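Local coordinates for protein fumarate reductase iron-sulfur subunit (Mycolicibacterium smegmatis, PDB 7D6V) that probably relays electrons from the flavoprotein subunit of succinate dehydrogenase to the quinone site through three iron-sulfur clusters, at residues 106-110 / 147-152; 164-169 / 197-203. All coordinates share one frame; numbering follows the deposited sequence.

Contact 1: 106-110 / 147-152; sequences SFNYE and ECFLCQ. With SF4 (iron/sulfur cluster), chain F.
Asn108 lies flat on the ring of Phe149, amide and ring planes only 4° apart, with its CG 3.6 Å above the ring centre. Its CB adds a CH-pi contact over the same face, 3.7 Å from the centroid. The carbonyl oxygen of Glu147, which accepts a hydrogen bond from Lys44 of subunit A, lies over the opposite face, toward the rim. Tyr109 meets Phe149 differently: the phenylalanine turns an edge toward the tyrosine face in an offset edge-to-face pair, planes at 81°. The tyrosine hydroxyl is hydrogen-bonded to Phe42 O of subunit A, a neighbouring chain. Phe149 belongs to the CxxCxxC motif of the dicluster domain, between Cys148, whose SG binds one iron of the 4Fe-4S cluster, and Cys151, which binds another; its ring packs on the start of helix 107-112, in the part of the sequence related to 2Fe-2S domains. An amide suits Asn108 because it can stack and bond at once: Asn108 OD1 accepts a somewhat bent hydrogen bond from Gln152 NE2 (3.1 Å), the donor in the carbonyl plane but OD1 tilted out of the glutamine amide plane. Gln152 reaches it through a chain bent at chi2 (-87°), while its OE1 takes a hydrogen bond from Arg172 N. The same NE2 stands at the edge of the Phe107 ring.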
loop_
_atom_site.group_PDB
_atom_site.type_symbol
_atom_site.label_atom_id
_atom_site.label_comp_id
_atom_site.label_asym_id
_atom_site.label_seq_id
_atom_site.Cartn_x
_atom_site.Cartn_y
_atom_site.Cartn_z
ATOM N N SER B 106 -2.973 -13.773 -11.003
ATOM C CA SER B 106 -2.669 -13.258 -12.330
ATOM C C SER B 106 -3.905 -12.827 -13.093
ATOM O O SER B 106 -3.776 -12.083 -14.072
ATOM C CB SER B 106 -1.905 -14.305 -13.153
ATOM O OG SER B 106 -2.778 -15.298 -13.656
ATOM N N PHE B 107 -5.091 -13.279 -12.685
ATOM C CA PHE B 107 -6.340 -12.724 -13.184
ATOM C C PHE B 107 -6.376 -11.213 -12.988
ATOM O O PHE B 107 -6.854 -10.473 -13.856
ATOM C CB PHE B 107 -7.499 -13.428 -12.467
ATOM C CG PHE B 107 -8.777 -12.645 -12.410
ATOM C CD1 PHE B 107 -9.727 -12.773 -13.406
ATOM C CD2 PHE B 107 -9.049 -11.815 -11.337
ATOM C CE1 PHE B 107 -10.906 -12.069 -13.346
ATOM C CE2 PHE B 107 -10.226 -11.105 -11.277
ATOM C CZ PHE B 107 -11.156 -11.233 -12.282
ATOM N N ASN B 108 -5.836 -10.737 -11.865
ATOM C CA ASN B 108 -5.799 -9.305 -11.598
ATOM C C ASN B 108 -4.881 -8.575 -12.570
ATOM O O ASN B 108 -5.241 -7.518 -13.099
ATOM C CB ASN B 108 -5.358 -9.061 -10.157
ATOM C CG ASN B 108 -6.155 -9.869 -9.163
ATOM O OD1 ASN B 108 -7.279 -9.514 -8.826
ATOM N ND2 ASN B 108 -5.580 -10.965 -8.690
ATOM N N TYR B 109 -3.693 -9.120 -12.825
ATOM C CA TYR B 109 -2.782 -8.473 -13.760
ATOM C C TYR B 109 -3.270 -8.572 -15.196
ATOM O O TYR B 109 -2.901 -7.734 -16.022
ATOM C CB TYR B 109 -1.383 -9.068 -13.615
ATOM C CG TYR B 109 -0.754 -8.730 -12.286
ATOM C CD1 TYR B 109 -0.115 -7.515 -12.090
ATOM C CD2 TYR B 109 -0.822 -9.613 -11.221
ATOM C CE1 TYR B 109 0.447 -7.196 -10.875
ATOM C CE2 TYR B 109 -0.263 -9.302 -10.003
ATOM C CZ TYR B 109 0.372 -8.092 -9.836
ATOM O OH TYR B 109 0.933 -7.777 -8.623
ATOM N N GLU B 110 -4.096 -9.571 -15.510
ATOM C CA GLU B 110 -4.728 -9.622 -16.823
ATOM C C GLU B 110 -5.832 -8.582 -16.940
ATOM O O GLU B 110 -6.006 -7.970 -17.999
ATOM C CB GLU B 110 -5.272 -11.024 -17.084
ATOM C CG GLU B 110 -4.266 -11.955 -17.727
ATOM C CD GLU B 110 -4.367 -13.372 -17.206
ATOM O OE1 GLU B 110 -3.327 -14.059 -17.150
ATOM O OE2 GLU B 110 -5.486 -13.801 -16.850
ATOM N N GLU B 147 -2.035 -3.159 -3.894
ATOM C CA GLU B 147 -2.751 -4.177 -4.647
ATOM C C GLU B 147 -2.653 -5.523 -3.942
ATOM O O GLU B 147 -1.925 -6.420 -4.376
ATOM C CB GLU B 147 -2.220 -4.248 -6.076
ATOM C CG GLU B 147 -2.705 -3.099 -6.933
ATOM C CD GLU B 147 -2.153 -3.141 -8.336
ATOM O OE1 GLU B 147 -1.055 -3.699 -8.529
ATOM O OE2 GLU B 147 -2.820 -2.616 -9.250
ATOM N N CYS B 148 -3.423 -5.673 -2.869
ATOM C CA CYS B 148 -3.452 -6.917 -2.111
ATOM C C CYS B 148 -4.440 -7.889 -2.752
ATOM O O CYS B 148 -4.241 -9.104 -2.722
ATOM C CB CYS B 148 -3.837 -6.653 -0.655
ATOM S SG CYS B 148 -5.618 -6.638 -0.344
ATOM N N PHE B 149 -5.506 -7.342 -3.330
ATOM C CA PHE B 149 -6.532 -8.143 -3.991
ATOM C C PHE B 149 -7.405 -8.906 -3.004
ATOM O O PHE B 149 -8.030 -9.905 -3.367
ATOM C CB PHE B 149 -5.908 -9.101 -5.009
ATOM C CG PHE B 149 -4.994 -8.425 -5.988
ATOM C CD1 PHE B 149 -5.408 -7.297 -6.674
ATOM C CD2 PHE B 149 -3.718 -8.905 -6.210
ATOM C CE1 PHE B 149 -4.572 -6.669 -7.569
ATOM C CE2 PHE B 149 -2.878 -8.282 -7.105
ATOM C CZ PHE B 149 -3.306 -7.162 -7.786
ATOM N N LEU B 150 -7.473 -8.445 -1.754
ATOM C CA LEU B 150 -8.387 -9.053 -0.795
ATOM C C LEU B 150 -9.835 -8.775 -1.176
ATOM O O LEU B 150 -10.711 -9.627 -0.982
ATOM C CB LEU B 150 -8.089 -8.542 0.613
ATOM C CG LEU B 150 -6.820 -9.070 1.282
ATOM C CD1 LEU B 150 -6.545 -8.323 2.572
ATOM C CD2 LEU B 150 -6.916 -10.558 1.534
ATOM N N CYS B 151 -10.065 -7.609 -1.773
ATOM C CA CYS B 151 -11.394 -7.239 -2.235
ATOM C C CYS B 151 -11.784 -8.211 -3.344
ATOM O O CYS B 151 -12.892 -8.746 -3.351
ATOM C CB CYS B 151 -11.402 -5.803 -2.759
ATOM S SG CYS B 151 -10.342 -5.525 -4.196
ATOM N N GLN B 152 -10.865 -8.435 -4.282
ATOM C CA GLN B 152 -11.107 -9.367 -5.374
ATOM C C GLN B 152 -11.355 -10.771 -4.845
ATOM O O GLN B 152 -12.182 -11.512 -5.384
ATOM C CB GLN B 152 -9.919 -9.365 -6.333
ATOM C CG GLN B 152 -9.493 -7.991 -6.795
ATOM C CD GLN B 152 -10.256 -7.529 -8.014
ATOM O OE1 GLN B 152 -11.009 -6.564 -7.956
ATOM N NE2 GLN B 152 -10.059 -8.213 -9.129
HETATM FE FE1 SF4 F . -8.884 -4.159 -2.785
HETATM FE FE2 SF4 F . -8.290 -2.151 -0.609
HETATM FE FE3 SF4 F . -6.584 -2.228 -3.100
HETATM FE FE4 SF4 F . -6.410 -4.467 -1.082
HETATM S S1 SF4 F . -6.199 -2.344 -1.002
HETATM S S2 SF4 F . -6.795 -4.351 -3.178
HETATM S S3 SF4 F . -8.500 -4.274 -0.687
HETATM S S4 SF4 F . -8.674 -2.036 -2.707
#

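Contact 2: 164-169 / 197-203. With F3S (Fe3-s4 cluster), chain G.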
loop_
_atom_site.group_PDB
_atom_site.type_symbol
_atom_site.label_atom_id
_atom_site.label_comp_id
_atom_site.label_asym_id
_atom_site.label_seq_id
_atom_site.Cartn_x
_atom_site.Cartn_y
_atom_site.Cartn_z
ATOM N N ASN B 164 -18.151 -16.135 -14.011
ATOM C CA ASN B 164 -18.240 -14.683 -14.008
ATOM C C ASN B 164 -16.879 -14.005 -14.044
ATOM O O ASN B 164 -16.820 -12.773 -14.054
ATOM C CB ASN B 164 -19.015 -14.208 -12.777
ATOM C CG ASN B 164 -20.505 -14.421 -12.908
ATOM O OD1 ASN B 164 -21.021 -14.614 -14.006
ATOM N ND2 ASN B 164 -21.207 -14.384 -11.787
ATOM N N LYS B 165 -15.791 -14.776 -14.061
ATOM C CA LYS B 165 -14.457 -14.183 -14.050
ATOM C C LYS B 165 -14.193 -13.378 -15.315
ATOM O O LYS B 165 -13.564 -12.316 -15.262
ATOM C CB LYS B 165 -13.404 -15.276 -13.882
ATOM C CG LYS B 165 -13.354 -15.883 -12.495
ATOM C CD LYS B 165 -12.283 -15.232 -11.649
ATOM C CE LYS B 165 -12.010 -16.037 -10.391
ATOM N NZ LYS B 165 -11.235 -17.272 -10.669
ATOM N N GLU B 166 -14.663 -13.866 -16.462
ATOM C CA GLU B 166 -14.415 -13.178 -17.721
ATOM C C GLU B 166 -15.333 -11.986 -17.940
ATOM O O GLU B 166 -15.049 -11.157 -18.809
ATOM C CB GLU B 166 -14.563 -14.150 -18.890
ATOM C CG GLU B 166 -15.924 -14.805 -18.970
ATOM C CD GLU B 166 -16.273 -15.244 -20.374
ATOM O OE1 GLU B 166 -15.396 -15.815 -21.054
ATOM O OE2 GLU B 166 -17.425 -15.016 -20.801
ATOM N N ASN B 167 -16.421 -11.877 -17.181
ATOM C CA ASN B 167 -17.377 -10.795 -17.364
ATOM C C ASN B 167 -17.251 -9.689 -16.327
ATOM O O ASN B 167 -17.757 -8.589 -16.559
ATOM C CB ASN B 167 -18.808 -11.341 -17.330
ATOM C CG ASN B 167 -19.068 -12.360 -18.416
ATOM O OD1 ASN B 167 -18.854 -12.093 -19.596
ATOM N ND2 ASN B 167 -19.537 -13.537 -18.021
ATOM N N PHE B 168 -16.598 -9.949 -15.199
ATOM C CA PHE B 168 -16.533 -9.013 -14.086
ATOM C C PHE B 168 -15.077 -8.698 -13.783
ATOM O O PHE B 168 -14.253 -9.610 -13.666
ATOM C CB PHE B 168 -17.228 -9.600 -12.855
ATOM C CG PHE B 168 -17.421 -8.625 -11.734
ATOM C CD1 PHE B 168 -18.147 -7.469 -11.926
ATOM C CD2 PHE B 168 -16.900 -8.881 -10.480
ATOM C CE1 PHE B 168 -18.337 -6.577 -10.895
ATOM C CE2 PHE B 168 -17.089 -7.992 -9.445
ATOM C CZ PHE B 168 -17.808 -6.839 -9.653
ATOM N N ALA B 169 -14.766 -7.409 -13.654
ATOM C CA ALA B 169 -13.392 -6.996 -13.396
ATOM C C ALA B 169 -13.039 -7.062 -11.918
ATOM O O ALA B 169 -11.872 -7.275 -11.574
ATOM C CB ALA B 169 -13.159 -5.582 -13.925
ATOM N N GLU B 197 -18.303 -4.036 -20.893
ATOM C CA GLU B 197 -17.222 -5.012 -20.952
ATOM C C GLU B 197 -16.653 -5.405 -19.600
ATOM O O GLU B 197 -16.109 -6.503 -19.476
ATOM C CB GLU B 197 -16.081 -4.509 -21.848
ATOM C CG GLU B 197 -16.441 -4.411 -23.329
ATOM C CD GLU B 197 -17.176 -3.143 -23.693
ATOM O OE1 GLU B 197 -17.361 -2.293 -22.806
ATOM O OE2 GLU B 197 -17.576 -2.998 -24.867
ATOM N N PHE B 198 -16.764 -4.556 -18.587
ATOM C CA PHE B 198 -16.229 -4.868 -17.272
ATOM C C PHE B 198 -17.304 -5.256 -16.267
ATOM O O PHE B 198 -16.981 -5.520 -15.107
ATOM C CB PHE B 198 -15.407 -3.687 -16.757
ATOM C CG PHE B 198 -14.335 -3.249 -17.711
ATOM C CD1 PHE B 198 -13.297 -4.101 -18.042
ATOM C CD2 PHE B 198 -14.375 -1.994 -18.293
ATOM C CE1 PHE B 198 -12.315 -3.707 -18.926
ATOM C CE2 PHE B 198 -13.395 -1.597 -19.177
ATOM C CZ PHE B 198 -12.364 -2.453 -19.492
ATOM N N GLY B 199 -18.564 -5.312 -16.689
ATOM C CA GLY B 199 -19.625 -5.903 -15.898
ATOM C C GLY B 199 -19.966 -5.225 -14.588
ATOM O O GLY B 199 -20.110 -5.899 -13.567
ATOM N N LEU B 200 -20.112 -3.899 -14.597
ATOM C CA LEU B 200 -20.495 -3.197 -13.376
ATOM C C LEU B 200 -21.872 -3.630 -12.885
ATOM O O LEU B 200 -22.162 -3.531 -11.689
ATOM C CB LEU B 200 -20.459 -1.688 -13.606
ATOM C CG LEU B 200 -20.709 -0.776 -12.405
ATOM C CD1 LEU B 200 -19.774 -1.113 -11.260
ATOM C CD2 LEU B 200 -20.564 0.675 -12.808
ATOM N N GLY B 201 -22.728 -4.120 -13.783
ATOM C CA GLY B 201 -24.043 -4.582 -13.378
ATOM C C GLY B 201 -24.024 -5.842 -12.541
ATOM O O GLY B 201 -24.983 -6.098 -11.808
ATOM N N TYR B 202 -22.957 -6.637 -12.637
ATOM C CA TYR B 202 -22.854 -7.845 -11.827
ATOM C C TYR B 202 -22.730 -7.520 -10.349
ATOM O O TYR B 202 -23.080 -8.347 -9.502
ATOM C CB TYR B 202 -21.665 -8.685 -12.281
ATOM C CG TYR B 202 -21.952 -9.518 -13.502
ATOM C CD1 TYR B 202 -21.636 -9.056 -14.768
ATOM C CD2 TYR B 202 -22.544 -10.764 -13.388
ATOM C CE1 TYR B 202 -21.901 -9.812 -15.883
ATOM C CE2 TYR B 202 -22.810 -11.528 -14.497
ATOM C CZ TYR B 202 -22.488 -11.047 -15.741
ATOM O OH TYR B 202 -22.754 -11.807 -16.853
ATOM N N CYS B 203 -22.214 -6.333 -10.209
ATOM C CA CYS B 203 -22.055 -5.921 -8.822
ATOM C C CYS B 203 -23.415 -5.613 -8.216
ATOM O O CYS B 203 -24.038 -4.603 -8.552
ATOM C CB CYS B 203 -21.138 -4.706 -8.727
ATOM S SG CYS B 203 -20.861 -4.109 -7.044
HETATM FE FE1 F3S G . -17.729 -6.967 -4.330
HETATM FE FE3 F3S G . -18.196 -4.669 -3.018
HETATM FE FE4 F3S G . -19.662 -5.186 -5.212
HETATM S S1 F3S G . -18.078 -6.718 -2.153
HETATM S S2 F3S G . -19.809 -7.442 -5.200
HETATM S S3 F3S G . -17.374 -4.857 -5.162
HETATM S S4 F3S G . -20.363 -4.074 -3.376
#
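With CG anti to the backbone N (chi1 -170°), the ring of Phe168 reaches toward the 199-203 turn and presents its CD1-CE1 edge to it; Tyr202, its CG anti to the carbonyl carbon (chi1 -80°), sends its ring back along the other segment toward Asn164 and Asn167. The two aromatic side chains run antiparallel alongside each other, touching where CD1 of Phe168 meets CB of Tyr202 at 3.7 Å. Gly199 O lies near the plane of the Phe168 ring, at its edge, and further along the ring Phe168 CE1 rests 4.0 Å from Cys203 CB. Asn167 CB meets Tyr202 CE1 at 3.7 Å, while the asparagine amide, nearly parallel to the ring, lies out by the hydroxyl rather than over the ring. On the same side of the ring, Asn164 brings OD1 to 3.6 Å from Tyr202 CE2, its amide inclined by 57°.

Ala169 N donates to Phe198 O at 3.3 Å, and the small Ala169 CB fits against Phe198 CB. Glycine suits position 199 because its phi is positive, and Gly199 CA makes a CA-H...O contact with Asn167 O. Tyr141 of the membrane anchor subunit bonds to Tyr202 O and Asn164 ND2. Cys203 SG binds an iron of the 3Fe-4S cluster, so two loops of the dicluster domain meet beside this cluster, on the side of the membrane anchor, as in the iron-sulfur subunits of succinate dehydrogenases.

Contact 1 closes before contact 2 opens along the chain, and their centres lie about 14 Å apart. They touch directly: Ala169 O of contact 2 receives a probable hydrogen bond from Gln152 of contact 1, and the Phe107 ring packs on the carbonyl oxygens of Lys165 and Phe168. Helix 171-181 is common ground, since Gln152 packs on Pro171 and Phe173 while Ala169 and Phe198 pack on His174 and Ile177. Contact 1 joins the 2Fe-2S part to the dicluster part of the chain beside the 4Fe-4S cluster; both segments of contact 2 are in the dicluster part, next to the 3Fe-4S cluster. Together they span consecutive stations of the probable electron path from subunit A toward the membrane anchor.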